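Local coordinates for protein class I phosphodiesterase PDEB1 (PDB 2R8Q) that belongs to the class I phosphodiesterases, with an all-helical catalytic domain that holds a zinc and a magnesium ion and binds 3-isobutyl-1-methylxanthine, at residues I30-G33 and D37-S40; P55-A60 and Q89-Y94; G61-L66 and H104-C109; H113-T118 and I250-V255. All coordinates share one frame; numbering follows the deposited sequence.

Contact 1. Residues I30-G33 and D37-S40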
loop_
_atom_site.group_PDB
_atom_site.type_symbol
_atom_site.label_atom_id
_atom_site.label_comp_id
_atom_site.label_asym_id
_atom_site.label_seq_id
_atom_site.Cartn_x
_atom_site.Cartn_y
_atom_site.Cartn_z
ATOM N N ILE A 30 13.706 -27.731 16.194
ATOM C CA ILE A 30 14.933 -27.086 16.656
ATOM C C ILE A 30 15.116 -27.279 18.158
ATOM O O ILE A 30 14.248 -26.912 18.952
ATOM C CB ILE A 30 14.922 -25.569 16.358
ATOM C CG1 ILE A 30 14.903 -25.327 14.843
ATOM C CG2 ILE A 30 16.139 -24.905 16.998
ATOM C CD1 ILE A 30 16.169 -25.757 14.116
ATOM N N ASP A 31 16.251 -27.854 18.545
ATOM C CA ASP A 31 16.540 -28.092 19.952
ATOM C C ASP A 31 17.588 -27.116 20.478
ATOM O O ASP A 31 18.754 -27.165 20.084
ATOM C CB ASP A 31 17.011 -29.536 20.151
ATOM C CG ASP A 31 17.424 -29.825 21.581
ATOM O OD1 ASP A 31 16.773 -29.302 22.511
ATOM O OD2 ASP A 31 18.394 -30.587 21.778
ATOM N N PHE A 32 17.161 -26.222 21.362
ATOM C CA PHE A 32 18.065 -25.234 21.942
ATOM C C PHE A 32 18.668 -25.770 23.226
ATOM O O PHE A 32 19.723 -25.310 23.663
ATOM C CB PHE A 32 17.321 -23.937 22.267
ATOM C CG PHE A 32 16.778 -23.227 21.066
ATOM C CD1 PHE A 32 15.408 -23.143 20.854
ATOM C CD2 PHE A 32 17.638 -22.626 20.153
ATOM C CE1 PHE A 32 14.899 -22.469 19.748
ATOM C CE2 PHE A 32 17.140 -21.949 19.045
ATOM C CZ PHE A 32 15.768 -21.871 18.844
ATOM N N GLY A 33 17.990 -26.747 23.822
ATOM C CA GLY A 33 18.456 -27.303 25.075
ATOM C C GLY A 33 18.248 -26.238 26.133
ATOM O O GLY A 33 17.133 -25.750 26.325
ATOM N N ASP A 37 19.195 -18.064 26.863
ATOM C CA ASP A 37 18.164 -17.405 27.656
ATOM C C ASP A 37 17.666 -16.288 26.753
ATOM O O ASP A 37 18.279 -15.226 26.675
ATOM C CB ASP A 37 18.741 -16.804 28.936
ATOM C CG ASP A 37 17.690 -16.083 29.760
ATOM O OD1 ASP A 37 16.521 -16.021 29.318
ATOM O OD2 ASP A 37 18.028 -15.578 30.850
ATOM N N PHE A 38 16.561 -16.539 26.063
ATOM C CA PHE A 38 16.006 -15.559 25.136
ATOM C C PHE A 38 15.494 -14.290 25.814
ATOM O O PHE A 38 15.195 -13.307 25.140
ATOM C CB PHE A 38 14.889 -16.209 24.318
ATOM C CG PHE A 38 15.333 -17.422 23.542
ATOM C CD1 PHE A 38 14.464 -18.490 23.339
ATOM C CD2 PHE A 38 16.620 -17.498 23.012
ATOM C CE1 PHE A 38 14.868 -19.617 22.624
ATOM C CE2 PHE A 38 17.033 -18.622 22.295
ATOM C CZ PHE A 38 16.155 -19.683 22.101
ATOM N N THR A 39 15.404 -14.302 27.142
ATOM C CA THR A 39 14.925 -13.125 27.866
ATOM C C THR A 39 16.070 -12.231 28.332
ATOM O O THR A 39 15.837 -11.177 28.915
ATOM C CB THR A 39 14.101 -13.510 29.124
ATOM O OG1 THR A 39 14.977 -14.030 30.132
ATOM C CG2 THR A 39 13.052 -14.552 28.784
ATOM N N SER A 40 17.307 -12.644 28.062
ATOM C CA SER A 40 18.475 -11.883 28.503
ATOM C C SER A 40 19.065 -10.887 27.511
ATOM O O SER A 40 19.116 -11.146 26.311
ATOM C CB SER A 40 19.583 -12.851 28.927
ATOM O OG SER A 40 20.778 -12.154 29.234
#

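Contact 2. Residues P55-A60 and Q89-Y94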
loop_
_atom_site.group_PDB
_atom_site.type_symbol
_atom_site.label_atom_id
_atom_site.label_comp_id
_atom_site.label_asym_id
_atom_site.label_seq_id
_atom_site.Cartn_x
_atom_site.Cartn_y
_atom_site.Cartn_z
ATOM N N PRO A 55 19.493 -21.992 10.162
ATOM C CA PRO A 55 19.418 -20.736 10.913
ATOM C C PRO A 55 18.095 -19.978 10.840
ATOM O O PRO A 55 17.696 -19.343 11.815
ATOM C CB PRO A 55 20.609 -19.942 10.371
ATOM C CG PRO A 55 20.722 -20.426 8.959
ATOM C CD PRO A 55 20.515 -21.917 9.102
ATOM N N MET A 56 17.413 -20.033 9.699
ATOM C CA MET A 56 16.128 -19.347 9.583
ATOM C C MET A 56 15.083 -20.043 10.448
ATOM O O MET A 56 14.209 -19.389 11.021
ATOM C CB MET A 56 15.665 -19.309 8.129
ATOM C CG MET A 56 16.351 -18.240 7.294
ATOM S SD MET A 56 15.824 -16.580 7.802
ATOM C CE MET A 56 16.966 -15.554 6.885
ATOM N N ASP A 57 15.165 -21.368 10.537
ATOM C CA ASP A 57 14.224 -22.116 11.369
ATOM C C ASP A 57 14.546 -21.854 12.838
ATOM O O ASP A 57 13.647 -21.677 13.664
ATOM C CB ASP A 57 14.311 -23.624 11.086
ATOM C CG ASP A 57 13.726 -24.009 9.741
ATOM O OD1 ASP A 57 12.807 -23.317 9.257
ATOM O OD2 ASP A 57 14.174 -25.028 9.171
ATOM N N ALA A 58 15.834 -21.825 13.169
ATOM C CA ALA A 58 16.248 -21.565 14.542
ATOM C C ALA A 58 15.806 -20.163 14.976
ATOM O O ALA A 58 15.342 -19.973 16.094
ATOM C CB ALA A 58 17.766 -21.715 14.666
ATOM N N ALA A 59 15.952 -19.185 14.088
ATOM C CA ALA A 59 15.550 -17.815 14.404
ATOM C C ALA A 59 14.043 -17.735 14.648
ATOM O O ALA A 59 13.586 -17.026 15.542
ATOM C CB ALA A 59 15.953 -16.879 13.269
ATOM N N ALA A 60 13.275 -18.455 13.840
ATOM C CA ALA A 60 11.824 -18.476 13.998
ATOM C C ALA A 60 11.503 -19.130 15.341
ATOM O O ALA A 60 10.550 -18.749 16.024
ATOM C CB ALA A 60 11.192 -19.270 12.867
ATOM N N GLN A 89 4.799 -16.512 8.276
ATOM C CA GLN A 89 4.281 -15.669 7.205
ATOM C C GLN A 89 5.130 -14.400 7.158
ATOM O O GLN A 89 5.380 -13.851 6.085
ATOM C CB GLN A 89 2.806 -15.324 7.445
ATOM C CG GLN A 89 1.847 -16.497 7.196
ATOM C CD GLN A 89 1.680 -16.837 5.719
ATOM O OE1 GLN A 89 2.388 -16.314 4.858
ATOM N NE2 GLN A 89 0.734 -17.729 5.422
ATOM N N CYS A 90 5.577 -13.936 8.323
ATOM C CA CYS A 90 6.435 -12.754 8.372
ATOM C C CYS A 90 7.784 -13.099 7.734
ATOM O O CYS A 90 8.293 -12.367 6.882
ATOM C CB CYS A 90 6.663 -12.301 9.821
ATOM S SG CYS A 90 5.271 -11.435 10.608
ATOM N N ARG A 91 8.356 -14.226 8.143
ATOM C CA ARG A 91 9.649 -14.655 7.628
ATOM C C ARG A 91 9.676 -14.711 6.102
ATOM O O ARG A 91 10.658 -14.310 5.471
ATOM C CB ARG A 91 10.010 -16.025 8.213
ATOM C CG ARG A 91 11.440 -16.454 7.928
ATOM C CD ARG A 91 11.757 -17.805 8.549
ATOM N NE ARG A 91 11.066 -18.898 7.870
ATOM C CZ ARG A 91 11.212 -20.180 8.186
ATOM N NH1 ARG A 91 12.022 -20.532 9.173
ATOM N NH2 ARG A 91 10.562 -21.114 7.500
ATOM N N ARG A 92 8.591 -15.208 5.513
ATOM C CA ARG A 92 8.487 -15.331 4.062
ATOM C C ARG A 92 8.603 -14.001 3.332
ATOM O O ARG A 92 8.976 -13.960 2.160
ATOM C CB ARG A 92 7.142 -15.945 3.670
ATOM C CG ARG A 92 6.974 -17.411 3.961
ATOM C CD ARG A 92 5.574 -17.839 3.551
ATOM N NE ARG A 92 5.377 -19.279 3.665
ATOM C CZ ARG A 92 4.240 -19.900 3.368
ATOM N NH1 ARG A 92 3.195 -19.204 2.941
ATOM N NH2 ARG A 92 4.149 -21.217 3.491
ATOM N N ARG A 93 8.274 -12.917 4.024
ATOM C CA ARG A 93 8.293 -11.607 3.398
ATOM C C ARG A 93 9.556 -10.776 3.591
ATOM O O ARG A 93 9.607 -9.612 3.186
ATOM C CB ARG A 93 7.040 -10.836 3.822
ATOM C CG ARG A 93 5.772 -11.478 3.245
ATOM C CD ARG A 93 4.501 -10.856 3.790
ATOM N NE ARG A 93 3.298 -11.376 3.137
ATOM C CZ ARG A 93 2.831 -12.618 3.263
ATOM N NH1 ARG A 93 3.459 -13.510 4.022
ATOM N NH2 ARG A 93 1.717 -12.966 2.630
ATOM N N TYR A 94 10.576 -11.370 4.203
ATOM C CA TYR A 94 11.845 -10.678 4.361
ATOM C C TYR A 94 12.777 -11.194 3.276
ATOM O O TYR A 94 12.824 -12.398 2.990
ATOM C CB TYR A 94 12.449 -10.905 5.754
ATOM C CG TYR A 94 11.750 -10.076 6.803
ATOM C CD1 TYR A 94 10.717 -10.612 7.573
ATOM C CD2 TYR A 94 12.036 -8.716 6.941
ATOM C CE1 TYR A 94 9.978 -9.811 8.451
ATOM C CE2 TYR A 94 11.301 -7.909 7.808
ATOM C CZ TYR A 94 10.275 -8.458 8.556
ATOM O OH TYR A 94 9.509 -7.650 9.368
HETATM O O HOH W 1 10.262 -23.894 8.295
#

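Contact 3. Residues G61-L66 and H104-C109. With ZN (zinc ion), chain C.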
loop_
_atom_site.group_PDB
_atom_site.type_symbol
_atom_site.label_atom_id
_atom_site.label_comp_id
_atom_site.label_asym_id
_atom_site.label_seq_id
_atom_site.Cartn_x
_atom_site.Cartn_y
_atom_site.Cartn_z
ATOM N N GLY A 61 12.312 -20.119 15.709
ATOM C CA GLY A 61 12.113 -20.817 16.967
ATOM C C GLY A 61 12.393 -19.931 18.164
ATOM O O GLY A 61 11.761 -20.071 19.211
ATOM N N VAL A 62 13.354 -19.022 18.019
ATOM C CA VAL A 62 13.692 -18.103 19.091
ATOM C C VAL A 62 12.469 -17.256 19.416
ATOM O O VAL A 62 12.060 -17.154 20.572
ATOM C CB VAL A 62 14.865 -17.177 18.684
ATOM C CG1 VAL A 62 15.063 -16.080 19.715
ATOM C CG2 VAL A 62 16.140 -18.004 18.538
ATOM N N VAL A 63 11.867 -16.661 18.391
ATOM C CA VAL A 63 10.698 -15.826 18.626
ATOM C C VAL A 63 9.475 -16.616 19.078
ATOM O O VAL A 63 8.717 -16.135 19.916
ATOM C CB VAL A 63 10.338 -14.978 17.379
ATOM C CG1 VAL A 63 11.422 -13.942 17.135
ATOM C CG2 VAL A 63 10.166 -15.860 16.173
ATOM N N TYR A 64 9.270 -17.816 18.539
ATOM C CA TYR A 64 8.113 -18.598 18.966
ATOM C C TYR A 64 8.234 -18.954 20.441
ATOM O O TYR A 64 7.269 -18.839 21.199
ATOM C CB TYR A 64 7.962 -19.882 18.141
ATOM C CG TYR A 64 6.803 -20.737 18.620
ATOM C CD1 TYR A 64 6.977 -21.684 19.631
ATOM C CD2 TYR A 64 5.513 -20.529 18.133
ATOM C CE1 TYR A 64 5.893 -22.396 20.151
ATOM C CE2 TYR A 64 4.422 -21.234 18.646
ATOM C CZ TYR A 64 4.620 -22.161 19.656
ATOM O OH TYR A 64 3.540 -22.832 20.189
ATOM N N ASN A 65 9.422 -19.381 20.850
ATOM C CA ASN A 65 9.658 -19.755 22.240
ATOM C C ASN A 65 9.492 -18.546 23.158
ATOM O O ASN A 65 8.779 -18.601 24.164
ATOM C CB ASN A 65 11.072 -20.318 22.398
ATOM C CG ASN A 65 11.317 -20.889 23.779
ATOM O OD1 ASN A 65 11.020 -22.057 24.042
ATOM N ND2 ASN A 65 11.845 -20.065 24.675
ATOM N N LEU A 66 10.149 -17.448 22.800
ATOM C CA LEU A 66 10.089 -16.237 23.603
ATOM C C LEU A 66 8.668 -15.707 23.757
ATOM O O LEU A 66 8.229 -15.419 24.869
ATOM C CB LEU A 66 10.974 -15.149 22.989
ATOM C CG LEU A 66 11.034 -13.826 23.759
ATOM C CD1 LEU A 66 11.674 -14.044 25.125
ATOM C CD2 LEU A 66 11.836 -12.811 22.958
ATOM N N HIS A 104 17.042 -9.330 11.640
ATOM C CA HIS A 104 16.926 -8.007 12.242
ATOM C C HIS A 104 15.634 -7.877 13.040
ATOM O O HIS A 104 15.641 -7.335 14.142
ATOM C CB HIS A 104 16.958 -6.908 11.169
ATOM C CG HIS A 104 16.473 -5.572 11.653
ATOM N ND1 HIS A 104 17.132 -4.842 12.623
ATOM C CD2 HIS A 104 15.409 -4.823 11.281
ATOM C CE1 HIS A 104 16.497 -3.700 12.819
ATOM N NE2 HIS A 104 15.447 -3.663 12.017
ATOM N N VAL A 105 14.519 -8.368 12.499
ATOM C CA VAL A 105 13.264 -8.228 13.237
ATOM C C VAL A 105 13.182 -9.194 14.414
ATOM O O VAL A 105 12.546 -8.893 15.419
ATOM C CB VAL A 105 12.012 -8.352 12.316
ATOM C CG1 VAL A 105 12.076 -7.277 11.230
ATOM C CG2 VAL A 105 11.913 -9.739 11.694
ATOM N N VAL A 106 13.842 -10.343 14.301
ATOM C CA VAL A 106 13.873 -11.294 15.405
ATOM C C VAL A 106 14.654 -10.591 16.519
ATOM O O VAL A 106 14.275 -10.635 17.693
ATOM C CB VAL A 106 14.594 -12.601 14.993
ATOM C CG1 VAL A 106 14.920 -13.444 16.229
ATOM C CG2 VAL A 106 13.707 -13.387 14.033
ATOM N N ASP A 107 15.742 -9.925 16.139
ATOM C CA ASP A 107 16.552 -9.190 17.103
ATOM C C ASP A 107 15.760 -8.061 17.767
ATOM O O ASP A 107 15.820 -7.892 18.979
ATOM C CB ASP A 107 17.795 -8.614 16.419
ATOM C CG ASP A 107 18.605 -7.719 17.334
ATOM O OD1 ASP A 107 18.939 -8.157 18.456
ATOM O OD2 ASP A 107 18.917 -6.577 16.927
ATOM N N VAL A 108 15.016 -7.283 16.984
ATOM C CA VAL A 108 14.246 -6.190 17.567
ATOM C C VAL A 108 13.187 -6.733 18.526
ATOM O O VAL A 108 12.960 -6.166 19.591
ATOM C CB VAL A 108 13.588 -5.318 16.465
ATOM C CG1 VAL A 108 12.648 -4.289 17.083
ATOM C CG2 VAL A 108 14.673 -4.601 15.673
ATOM N N CYS A 109 12.557 -7.845 18.153
ATOM C CA CYS A 109 11.536 -8.458 18.998
ATOM C C CYS A 109 12.147 -8.891 20.332
ATOM O O CYS A 109 11.640 -8.549 21.400
ATOM C CB CYS A 109 10.924 -9.660 18.273
ATOM S SG CYS A 109 9.612 -10.526 19.179
HETATM ZN ZN ZN C . 14.096 -1.986 11.585
HETATM O O HOH W 2 13.267 -0.077 11.016
HETATM O O HOH W 3 15.889 -0.860 10.714
#

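Contact 4. Residues H113-T118 and I250-V255. With ZN (zinc ion), chain C.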
loop_
_atom_site.group_PDB
_atom_site.type_symbol
_atom_site.label_atom_id
_atom_site.label_comp_id
_atom_site.label_asym_id
_atom_site.label_seq_id
_atom_site.Cartn_x
_atom_site.Cartn_y
_atom_site.Cartn_z
ATOM N N HIS A 113 11.679 -7.315 24.262
ATOM C CA HIS A 113 11.288 -8.114 25.411
ATOM C C HIS A 113 12.209 -7.727 26.566
ATOM O O HIS A 113 11.742 -7.514 27.684
ATOM C CB HIS A 113 11.404 -9.611 25.103
ATOM C CG HIS A 113 10.912 -10.499 26.207
ATOM N ND1 HIS A 113 11.618 -10.697 27.373
ATOM C CD2 HIS A 113 9.781 -11.235 26.322
ATOM C CE1 HIS A 113 10.945 -11.519 28.159
ATOM N NE2 HIS A 113 9.826 -11.861 27.545
ATOM N N THR A 114 13.509 -7.599 26.301
ATOM C CA THR A 114 14.422 -7.230 27.381
ATOM C C THR A 114 14.127 -5.836 27.934
ATOM O O THR A 114 14.298 -5.593 29.124
ATOM C CB THR A 114 15.922 -7.309 26.961
ATOM O OG1 THR A 114 16.243 -6.251 26.051
ATOM C CG2 THR A 114 16.220 -8.651 26.317
ATOM N N TYR A 115 13.671 -4.920 27.084
ATOM C CA TYR A 115 13.364 -3.575 27.556
ATOM C C TYR A 115 12.121 -3.590 28.435
ATOM O O TYR A 115 12.064 -2.915 29.464
ATOM C CB TYR A 115 13.124 -2.624 26.379
ATOM C CG TYR A 115 14.349 -2.303 25.548
ATOM C CD1 TYR A 115 14.231 -1.568 24.370
ATOM C CD2 TYR A 115 15.624 -2.722 25.939
ATOM C CE1 TYR A 115 15.342 -1.256 23.600
ATOM C CE2 TYR A 115 16.749 -2.413 25.169
ATOM C CZ TYR A 115 16.595 -1.678 24.000
ATOM O OH TYR A 115 17.691 -1.378 23.222
ATOM N N LEU A 116 11.125 -4.364 28.018
ATOM C CA LEU A 116 9.872 -4.466 28.750
ATOM C C LEU A 116 9.993 -5.173 30.089
ATOM O O LEU A 116 9.465 -4.708 31.100
ATOM C CB LEU A 116 8.833 -5.212 27.910
ATOM C CG LEU A 116 8.282 -4.489 26.679
ATOM C CD1 LEU A 116 7.437 -5.465 25.867
ATOM C CD2 LEU A 116 7.460 -3.278 27.113
ATOM N N TYR A 117 10.703 -6.292 30.108
ATOM C CA TYR A 117 10.791 -7.057 31.337
ATOM C C TYR A 117 12.079 -6.941 32.140
ATOM O O TYR A 117 12.032 -6.838 33.363
ATOM C CB TYR A 117 10.402 -8.501 31.014
ATOM C CG TYR A 117 9.009 -8.531 30.406
ATOM C CD1 TYR A 117 8.810 -8.810 29.051
ATOM C CD2 TYR A 117 7.899 -8.159 31.168
ATOM C CE1 TYR A 117 7.537 -8.709 28.472
ATOM C CE2 TYR A 117 6.630 -8.055 30.601
ATOM C CZ TYR A 117 6.454 -8.328 29.255
ATOM O OH TYR A 117 5.199 -8.192 28.701
ATOM N N THR A 118 13.229 -6.936 31.479
ATOM C CA THR A 118 14.476 -6.771 32.214
ATOM C C THR A 118 14.608 -5.280 32.523
ATOM O O THR A 118 15.017 -4.891 33.620
ATOM C CB THR A 118 15.693 -7.239 31.385
ATOM O OG1 THR A 118 15.560 -8.635 31.094
ATOM C CG2 THR A 118 16.990 -7.012 32.155
ATOM N N ILE A 250 9.943 0.980 20.369
ATOM C CA ILE A 250 10.287 0.310 19.120
ATOM C C ILE A 250 11.407 1.064 18.413
ATOM O O ILE A 250 12.251 0.453 17.758
ATOM C CB ILE A 250 9.059 0.118 18.176
ATOM C CG1 ILE A 250 9.458 -0.827 17.033
ATOM C CG2 ILE A 250 8.571 1.460 17.631
ATOM C CD1 ILE A 250 8.288 -1.397 16.239
ATOM N N LYS A 251 11.441 2.386 18.565
ATOM C CA LYS A 251 12.513 3.169 17.961
ATOM C C LYS A 251 13.824 2.757 18.620
ATOM O O LYS A 251 14.837 2.561 17.947
ATOM C CB LYS A 251 12.287 4.668 18.169
ATOM C CG LYS A 251 11.407 5.324 17.117
ATOM C CD LYS A 251 11.345 6.836 17.307
ATOM C CE LYS A 251 12.730 7.476 17.275
ATOM N NZ LYS A 251 13.469 7.203 16.009
ATOM N N ALA A 252 13.794 2.614 19.943
ATOM C CA ALA A 252 14.979 2.220 20.698
ATOM C C ALA A 252 15.465 0.848 20.243
ATOM O O ALA A 252 16.653 0.652 19.998
ATOM C CB ALA A 252 14.666 2.192 22.196
ATOM N N GLY A 253 14.547 -0.104 20.133
ATOM C CA GLY A 253 14.938 -1.430 19.696
ATOM C C GLY A 253 15.527 -1.394 18.298
ATOM O O GLY A 253 16.477 -2.109 17.988
ATOM N N ASP A 254 14.965 -0.542 17.449
ATOM C CA ASP A 254 15.416 -0.419 16.071
ATOM C C ASP A 254 16.860 0.079 15.952
ATOM O O ASP A 254 17.586 -0.334 15.044
ATOM C CB ASP A 254 14.459 0.505 15.311
ATOM C CG ASP A 254 14.335 0.142 13.847
ATOM O OD1 ASP A 254 14.688 -0.999 13.465
ATOM O OD2 ASP A 254 13.862 1.002 13.073
ATOM N N VAL A 255 17.287 0.949 16.866
ATOM C CA VAL A 255 18.660 1.461 16.831
ATOM C C VAL A 255 19.494 0.933 17.998
ATOM O O VAL A 255 20.469 1.561 18.416
ATOM C CB VAL A 255 18.697 3.013 16.851
ATOM C CG1 VAL A 255 17.997 3.558 15.617
ATOM C CG2 VAL A 255 18.050 3.551 18.119
HETATM ZN ZN ZN C . 14.096 -1.986 11.585
HETATM O O HOH W 2 13.267 -0.077 11.016
HETATM O O HOH W 3 15.889 -0.860 10.714
#

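Contact 1. Residues I30-G33 and D37-S40
Phe38 drives the edge of its ring into the face of Phe32, a T-shaped aromatic pair within the loop joining helix 21-28 to helix 45-51. Asp37, which starts the second segment, leads into a type I beta turn running to Ser40. Its side chain adds an Asx turn: Asp37 OD1 takes the backbone N of Thr39, which arrives well above the carboxylate plane, 48° out of it. Next comes Phe38, the residue that reaches across. Its CZ lies 3.6 Å above the Phe32 ring plane, over the ring centre; the centroids are 4.9 Å apart and the planes stand at 85°, so the two rings are almost perpendicular. In both residues CG is anti to the carbonyl carbon, which turns each ring toward the other segment. The opposite face of Phe32 is met by Ile30 CG2, so both faces have a neighbour, one central and one near the rim. Beyond the pair, Val62 of helix 55-68 touches both phenylalanines, and Phe43 makes a further edge-to-face pair with Phe38. Thr39 then gives Asp37 OD1 its second donor, and the shorter of the two bonds: Thr39 OG1 to Asp37 OD1 is 2.6 Å, on the syn side. At Ser40 the turn ends, with OG bonded to Gly42 N and the turn itself closed by Ser40 N to Asp37 O at 3.1 Å.

Contact 2. Residues P55-A60 and Q89-Y94
Asp57 OD1 accepts from two donors: Arg91 NH1 forms a salt bridge to it at 2.9 Å with an N-H...O angle of 157°, and water 1 donates to it at 2.8 Å. The same water accepts from Arg91 NH2, so one carboxylate oxygen, the water and both terminal nitrogens of the guanidinium make a closed ring of contacts. NH1 meets OD1 on the anti side, and the two flat groups are twisted by 39° instead of lying coplanar. Arg91 NH1 also gives a weak bond at 3.1 Å to Met56 O, a carbonyl that already takes Ala60 N within its own helix. Both acceptors sit at the guanidinium edge near its plane, which should limit the rotation of the group. The reach comes from an extended start, with chi1 and chi2 both anti, followed by a bend at chi3 (71°). Met56 CB and Ala60 CB approach NH1 at 4.0 Å, bringing apolar surface alongside the charge, while Val27 of helix 21-28 touches both Asp57 and Ala60. This is an interhelical salt bridge with a water link, tying the start of helix 55-68 to the end of helix 80-92 in an all-helical phosphodiesterase domain.

Contact 3. Residues G61-L66 and H104-C109
Two nearly parallel helices of the catalytic domain, 55-68 and 102-118, pack here through Val62 and Val63 on one and Val106 and Cys109 on the other. The axes of the short segments cross at 25° with a closest approach of 10.0 Å, and the CA atoms of Val63 and Val106 are the nearest pair. The main touch is made by one methyl: Val63 CG1 lies 3.6 Å from Val106 CG1 and 3.9 Å from Val106 CG2, so it faces the fork of the opposing valine, and the two side chains cross at about a right angle. With chi1 at 166°, Val106 has CG1 anti to the backbone N and CG2 anti to the carbonyl carbon, and this sets both methyls against Val63. This helix also supplies a zinc ligand of the HD-type metal site: His104, two residues before Val106 and thus roughly on the other side of the helix, binds zinc through NE2 at 2.2 Å. His140 and Asp141, the His-Asp pair that names the superfamily, bind the same ion together with Asp254, and waters 2 and 3 complete six ligands. Val62 CG1 and Cys109 SG add looser apolar contacts, each 4.4 Å from its partner, namely Val106 CG1 and Val63 CG1 respectively. Leu138 of helix 127-139 touches both Val63 and Cys109.

Contact 4. Residues H113-T118 and I250-V255
Tyr115 puts the CE1 corner of its ring against Ala252 and Gly253, a buried helix-to-helix contact on the helix that carries a zinc ligand of the HD-type domain. Gly253 N lies 3.7 Å from Tyr115 CE1, at the ring edge and near its plane, while Ala252 CB stands 3.8 Å from the same carbon and comes in obliquely. The contact is therefore van der Waals in kind, one aromatic edge on the backbone and a methyl of helix 239-254. Tyr115 carries CG anti to the carbonyl carbon (chi1 -69°), and chi2 of 173° leaves CA almost in the ring plane, so the ring extends straight out from helix 102-118 with its edge leading. Around this shell, Phe318 of helix 302-324 and Trp331 and Cys332 of helix 330-348 touch Tyr115, whereas Phe317 and Ile321 back Ala252. Phe317 also makes a cation-pi pair with Lys251, whose NZ is hydrogen-bonded to His219 ND1. On the tyrosine's own helix, which has a wider pi-type turn at 114-118, Tyr117 CD1 sits 3.5 Å above the plane of the His113 ring. Next to the packed glycine comes the last helical residue of 239-254, Asp254, whose OD1 binds the zinc ion at 2.2 Å.

Overall arrangement
From the N terminus, contact 1 closes a short loop across three residues and lays its phenylalanines on helix 55-68. That helix serves twice: its first half joins helix 80-92 in contact 2, and its second half joins helix 102-118 in contact 3. Because their segments alternate along the chain, contacts 2 and 3 cross; their centres are 9 Å apart. Helix 102-118 continues into contact 4, which spans 131 residues to reach helix 239-254. Contacts 3 and 4 meet at the zinc ion through His104 and Asp254, and share waters 2 and 3. Thr39 in contact 1 also touches Thr114 and Thr118, bringing the loop between helices 21-28 and 45-51 against helix 102-118.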